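Local coordinates for RNA-binding protein (Porphyromonas gingivalis W83, PDB 7JLY), which probably binds RNA through a single RNA recognition motif domain, and carries a calcium ion at its surface in the crystal, at residues A[18-23]-A[30-35]; A[49-54]-A[58-63]. All coordinates share one frame; numbering follows the deposited sequence.

Contact 1. Residues A[18-23]-A[30-35]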
loop_
_atom_site.group_PDB
_atom_site.type_symbol
_atom_site.label_atom_id
_atom_site.label_comp_id
_atom_site.label_asym_id
_atom_site.label_seq_id
_atom_site.Cartn_x
_atom_site.Cartn_y
_atom_site.Cartn_z
ATOM N N ASP A 18 -0.096 9.314 0.040
ATOM C CA ASP A 18 0.064 8.879 -1.340
ATOM C C ASP A 18 -0.462 7.457 -1.547
ATOM O O ASP A 18 -1.025 7.151 -2.604
ATOM C CB ASP A 18 1.536 8.964 -1.748
ATOM C CG ASP A 18 2.103 10.366 -1.575
ATOM O OD1 ASP A 18 1.378 11.328 -1.886
ATOM O OD2 ASP A 18 3.263 10.508 -1.124
ATOM N N LEU A 19 -0.269 6.585 -0.554
ATOM C CA LEU A 19 -0.795 5.224 -0.635
ATOM C C LEU A 19 -2.308 5.233 -0.571
ATOM O O LEU A 19 -2.969 4.536 -1.326
ATOM C CB LEU A 19 -0.237 4.347 0.480
ATOM C CG LEU A 19 1.258 4.053 0.370
ATOM C CD1 LEU A 19 1.659 3.100 1.466
ATOM C CD2 LEU A 19 1.584 3.452 -1.000
ATOM N N THR A 20 -2.858 6.033 0.336
ATOM C CA THR A 20 -4.301 6.162 0.418
ATOM C C THR A 20 -4.837 6.723 -0.887
ATOM O O THR A 20 -5.844 6.242 -1.401
ATOM C CB THR A 20 -4.729 7.070 1.577
ATOM O OG1 THR A 20 -4.254 6.517 2.818
ATOM C CG2 THR A 20 -6.245 7.185 1.620
ATOM N N GLY A 21 -4.153 7.729 -1.428
ATOM C CA GLY A 21 -4.596 8.375 -2.659
ATOM C C GLY A 21 -4.676 7.391 -3.816
ATOM O O GLY A 21 -5.592 7.445 -4.658
ATOM N N LEU A 22 -3.700 6.493 -3.852
ATOM C CA LEU A 22 -3.609 5.467 -4.876
ATOM C C LEU A 22 -4.723 4.431 -4.747
ATOM O O LEU A 22 -5.433 4.135 -5.714
ATOM C CB LEU A 22 -2.240 4.779 -4.802
ATOM C CG LEU A 22 -1.938 3.748 -5.894
ATOM C CD1 LEU A 22 -1.953 4.413 -7.258
ATOM C CD2 LEU A 22 -0.596 3.056 -5.629
ATOM N N LEU A 23 -4.868 3.874 -3.546
ATOM C CA LEU A 23 -5.765 2.739 -3.340
ATOM C C LEU A 23 -7.228 3.164 -3.198
ATOM O O LEU A 23 -8.128 2.401 -3.550
ATOM C CB LEU A 23 -5.325 1.922 -2.111
ATOM C CG LEU A 23 -4.226 0.867 -2.359
ATOM C CD1 LEU A 23 -4.688 -0.142 -3.382
ATOM C CD2 LEU A 23 -2.888 1.483 -2.795
ATOM N N THR A 30 -9.377 1.940 4.926
ATOM C CA THR A 30 -9.574 2.192 6.353
ATOM C C THR A 30 -8.277 2.420 7.110
ATOM O O THR A 30 -8.288 2.884 8.244
ATOM C CB THR A 30 -10.314 1.038 7.035
ATOM O OG1 THR A 30 -9.591 -0.185 6.833
ATOM C CG2 THR A 30 -11.688 0.900 6.452
ATOM N N SER A 31 -7.158 2.077 6.485
ATOM C CA SER A 31 -5.871 2.179 7.143
ATOM C C SER A 31 -4.762 2.294 6.112
ATOM O O SER A 31 -4.819 1.654 5.067
ATOM C CB SER A 31 -5.640 0.953 8.042
ATOM O OG SER A 31 -4.399 1.046 8.706
ATOM N N ALA A 32 -3.756 3.109 6.409
ATOM C CA ALA A 32 -2.578 3.189 5.558
ATOM C C ALA A 32 -1.364 3.458 6.439
ATOM O O ALA A 32 -1.379 4.364 7.283
ATOM C CB ALA A 32 -2.736 4.279 4.493
ATOM N N ARG A 33 -0.327 2.643 6.270
ATOM C CA ARG A 33 0.857 2.734 7.117
ATOM C C ARG A 33 2.097 2.564 6.258
ATOM O O ARG A 33 2.168 1.626 5.473
ATOM C CB ARG A 33 0.840 1.655 8.209
ATOM C CG ARG A 33 -0.421 1.602 9.050
ATOM C CD ARG A 33 -0.316 0.544 10.143
ATOM N NE ARG A 33 -0.506 -0.819 9.648
ATOM C CZ ARG A 33 0.310 -1.840 9.915
ATOM N NH1 ARG A 33 1.388 -1.658 10.671
ATOM N NH2 ARG A 33 0.048 -3.046 9.423
ATOM N N VAL A 34 3.058 3.476 6.387
ATOM C CA VAL A 34 4.383 3.256 5.815
ATOM C C VAL A 34 5.290 2.813 6.942
ATOM O O VAL A 34 5.329 3.451 7.995
ATOM C CB VAL A 34 4.961 4.514 5.151
ATOM C CG1 VAL A 34 6.439 4.296 4.809
ATOM C CG2 VAL A 34 4.161 4.889 3.889
ATOM N N ILE A 35 5.985 1.697 6.753
ATOM C CA ILE A 35 6.866 1.177 7.798
ATOM C C ILE A 35 8.159 1.970 7.770
ATOM O O ILE A 35 8.724 2.193 6.699
ATOM C CB ILE A 35 7.176 -0.318 7.612
ATOM C CG1 ILE A 35 5.882 -1.133 7.528
ATOM C CG2 ILE A 35 8.077 -0.823 8.743
ATOM C CD1 ILE A 35 4.945 -0.911 8.704
#
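Helix 18-23 runs over edge strand 30-35 at 135° between their N-to-C directions, the two short axes coming within 8.3 Å, and T20 and A32 bring the backbones closest, with 6.2 Å between their CA atoms. The short side chain of A32 suits this close approach: its CB points at the helix and lies 3.2 Å from OG1 of T20. That hydroxyl stands anti to its own carbonyl carbon (chi1 -60°), which turns it back along the helix; OG1 lies beside the methyl while its hydrogen bond goes to O of E16, within the helix. Two residues along the strand, V34 meets L19. The two side chains cross at about a right angle, and the branch CD1 of L19 rests 3.9 Å from CG2 of V34. L19 is buried and also touches V49 of the adjoining strand. The backbone N of V34 is hydrogen-bonded to OE2 of E16, which ties the strand to the start of the helix. R33 points away from the helix, to the other sheet face. The first of the two helices is thus laid on one face of the antiparallel sheet, as in the RNA recognition motif, whose opposite face usually receives RNA in this family.

Contact 2. Residues A[49-54]-A[58-63]. With CA (calcium ion), chain C.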
loop_
_atom_site.group_PDB
_atom_site.type_symbol
_atom_site.label_atom_id
_atom_site.label_comp_id
_atom_site.label_asym_id
_atom_site.label_seq_id
_atom_site.Cartn_x
_atom_site.Cartn_y
_atom_site.Cartn_z
ATOM N N VAL A 49 -1.856 -1.176 3.232
ATOM C CA VAL A 49 -3.138 -0.494 3.111
ATOM C C VAL A 49 -4.273 -1.492 3.351
ATOM O O VAL A 49 -4.283 -2.567 2.763
ATOM C CB VAL A 49 -3.327 0.152 1.722
ATOM C CG1 VAL A 49 -4.691 0.806 1.655
ATOM C CG2 VAL A 49 -2.209 1.178 1.432
ATOM N N GLU A 50 -5.218 -1.142 4.219
ATOM C CA GLU A 50 -6.385 -1.983 4.419
ATOM C C GLU A 50 -7.566 -1.383 3.683
ATOM O O GLU A 50 -7.805 -0.174 3.754
ATOM C CB GLU A 50 -6.710 -2.140 5.906
ATOM C CG GLU A 50 -5.815 -3.144 6.607
ATOM C CD GLU A 50 -6.220 -3.374 8.050
ATOM O OE1 GLU A 50 -7.423 -3.591 8.305
ATOM O OE2 GLU A 50 -5.337 -3.330 8.929
ATOM N N MET A 51 -8.291 -2.231 2.962
ATOM C CA MET A 51 -9.496 -1.815 2.264
ATOM C C MET A 51 -10.665 -2.612 2.828
ATOM O O MET A 51 -10.516 -3.782 3.166
ATOM C CB MET A 51 -9.362 -2.024 0.754
ATOM C CG MET A 51 -8.323 -1.108 0.108
ATOM S SD MET A 51 -8.245 -1.318 -1.671
ATOM C CE MET A 51 -9.771 -0.512 -2.159
ATOM N N GLU A 52 -11.821 -1.974 2.958
ATOM C CA GLU A 52 -12.930 -2.621 3.655
ATOM C C GLU A 52 -13.538 -3.772 2.843
ATOM O O GLU A 52 -14.007 -4.755 3.406
ATOM C CB GLU A 52 -14.011 -1.598 4.014
ATOM C CG GLU A 52 -15.161 -2.175 4.877
ATOM C CD GLU A 52 -14.688 -2.801 6.205
ATOM O OE1 GLU A 52 -13.775 -2.235 6.860
ATOM O OE2 GLU A 52 -15.235 -3.867 6.595
ATOM N N ASP A 53 -13.505 -3.640 1.517
ATOM C CA ASP A 53 -14.124 -4.608 0.615
ATOM C C ASP A 53 -13.068 -5.451 -0.093
ATOM O O ASP A 53 -12.275 -4.919 -0.871
ATOM C CB ASP A 53 -15.001 -3.883 -0.418
ATOM C CG ASP A 53 -15.806 -4.837 -1.286
ATOM O OD1 ASP A 53 -16.890 -5.268 -0.839
ATOM O OD2 ASP A 53 -15.366 -5.142 -2.417
ATOM N N GLU A 54 -13.064 -6.756 0.174
ATOM C CA GLU A 54 -12.114 -7.673 -0.449
ATOM C C GLU A 54 -12.127 -7.613 -1.963
ATOM O O GLU A 54 -11.088 -7.763 -2.610
ATOM C CB GLU A 54 -12.416 -9.112 -0.028
ATOM C CG GLU A 54 -11.495 -9.651 1.021
ATOM C CD GLU A 54 -11.556 -11.167 1.110
ATOM O OE1 GLU A 54 -12.281 -11.786 0.293
ATOM O OE2 GLU A 54 -10.869 -11.736 1.991
ATOM N N ARG A 58 -8.884 -6.795 -4.369
ATOM C CA ARG A 58 -8.403 -7.682 -5.432
ATOM C C ARG A 58 -8.372 -6.953 -6.768
ATOM O O ARG A 58 -7.462 -7.163 -7.574
ATOM C CB ARG A 58 -9.276 -8.934 -5.526
ATOM C CG ARG A 58 -9.188 -9.795 -4.271
ATOM C CD ARG A 58 -9.762 -11.197 -4.459
ATOM N NE ARG A 58 -9.601 -12.006 -3.250
ATOM C CZ ARG A 58 -10.532 -12.133 -2.305
ATOM N NH1 ARG A 58 -11.700 -11.509 -2.432
ATOM N NH2 ARG A 58 -10.302 -12.886 -1.233
ATOM N N ARG A 59 -9.359 -6.092 -7.000
ATOM C CA ARG A 59 -9.388 -5.291 -8.222
ATOM C C ARG A 59 -8.197 -4.332 -8.257
ATOM O O ARG A 59 -7.551 -4.163 -9.294
ATOM C CB ARG A 59 -10.700 -4.512 -8.323
ATOM C CG ARG A 59 -10.664 -3.381 -9.326
ATOM C CD ARG A 59 -11.931 -2.542 -9.232
ATOM N NE ARG A 59 -13.099 -3.305 -9.668
ATOM C CZ ARG A 59 -13.469 -3.397 -10.942
ATOM N NH1 ARG A 59 -12.757 -2.774 -11.879
ATOM N NH2 ARG A 59 -14.541 -4.099 -11.280
ATOM N N ALA A 60 -7.901 -3.703 -7.119
ATOM C CA ALA A 60 -6.786 -2.756 -7.072
ATOM C C ALA A 60 -5.475 -3.474 -7.367
ATOM O O ALA A 60 -4.649 -2.987 -8.133
ATOM C CB ALA A 60 -6.717 -2.052 -5.721
ATOM N N ILE A 61 -5.293 -4.649 -6.772
ATOM C CA ILE A 61 -4.071 -5.408 -7.003
ATOM C C ILE A 61 -3.933 -5.788 -8.483
ATOM O O ILE A 61 -2.852 -5.694 -9.063
ATOM C CB ILE A 61 -4.042 -6.670 -6.109
ATOM C CG1 ILE A 61 -3.806 -6.264 -4.653
ATOM C CG2 ILE A 61 -2.977 -7.668 -6.597
ATOM C CD1 ILE A 61 -4.275 -7.291 -3.643
ATOM N N GLU A 62 -5.037 -6.184 -9.099
ATOM C CA GLU A 62 -5.018 -6.630 -10.492
ATOM C C GLU A 62 -4.680 -5.474 -11.437
ATOM O O GLU A 62 -3.941 -5.640 -12.412
ATOM C CB GLU A 62 -6.370 -7.244 -10.869
ATOM C CG GLU A 62 -6.515 -7.642 -12.339
ATOM C CD GLU A 62 -5.771 -8.920 -12.682
ATOM O OE1 GLU A 62 -5.293 -9.611 -11.748
ATOM O OE2 GLU A 62 -5.656 -9.233 -13.891
ATOM N N GLU A 63 -5.218 -4.299 -11.142
ATOM C CA GLU A 63 -4.942 -3.135 -11.977
ATOM C C GLU A 63 -3.518 -2.637 -11.759
ATOM O O GLU A 63 -2.788 -2.338 -12.713
ATOM C CB GLU A 63 -5.946 -2.004 -11.695
ATOM C CG GLU A 63 -5.550 -0.686 -12.368
ATOM C CD GLU A 63 -6.708 0.268 -12.542
ATOM O OE1 GLU A 63 -7.865 -0.211 -12.652
ATOM O OE2 GLU A 63 -6.456 1.492 -12.577
HETATM CA CA CA C . -9.094 -12.981 3.528
HETATM O O HOH W 1 -8.306 -13.652 1.227
HETATM O O HOH W 2 -6.988 -11.780 3.327
HETATM O O HOH W 3 -11.127 -13.749 2.904
#
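E54 and R58, one helical turn apart, are joined by side chains that cross obliquely, with the carboxylate and guanidinium planes 86° apart. With the planes nearly perpendicular the contact is not the coplanar two-oxygen pairing; a single oxygen, OE1 of E54, sits at the guanidinium edge and serves both terminal nitrogens. It lies 2.8 Å from NH1 of R58, which meets it from above the carboxylate plane, and 2.7 Å from NH2 of R58; both bonds are bent, and the one from NH2 is weak. R58 reaches this point with its chain extended from CG to NE. OE2 of E54 binds the calcium ion at 2.7 Å, and three waters are its other ligands here. One of those waters also accepts a weak bond from NH2 of R58. Sharing a carboxylate between a cation and an arginine should favour its charged form. The backbone N of R58 donates to O of E54 at 3.0 Å, the usual helical bond of the first turn. This is where strand 46-51 of the RNA recognition motif passes through a short turn into its second helix; D53 is at the N-cap, and in the conformer modelled here its carboxylate bonds the backbone N of D56. Deeper in, M51 points from the strand toward the helix, and its flexible thioether places SD 4.4 Å from CB of A60, a small residue that lets the helix settle close to the sheet. Y26 touches both M51 and A60.

Overall arrangement
From the N terminus, strand 3-8 leads into helix 16-23, and contact 1 closes the short connection that returns the chain to edge strand 29-36. The chain then passes through strands 43-44 and 46-51, and contact 2 closes the tight turn into helix 54-64. The two closures follow in series, neither nested nor crossed. They meet in the sheet, where strands 29-36 and 46-51 are antiparallel neighbours: T30 N lies 2.9 Å from E50 O, a probable hydrogen bond, and L23 packs against M51. Contact 1 thus lays one helix over the sheet's edge, contact 2 seats the other beside it, and L23 touching A60 joins the helices.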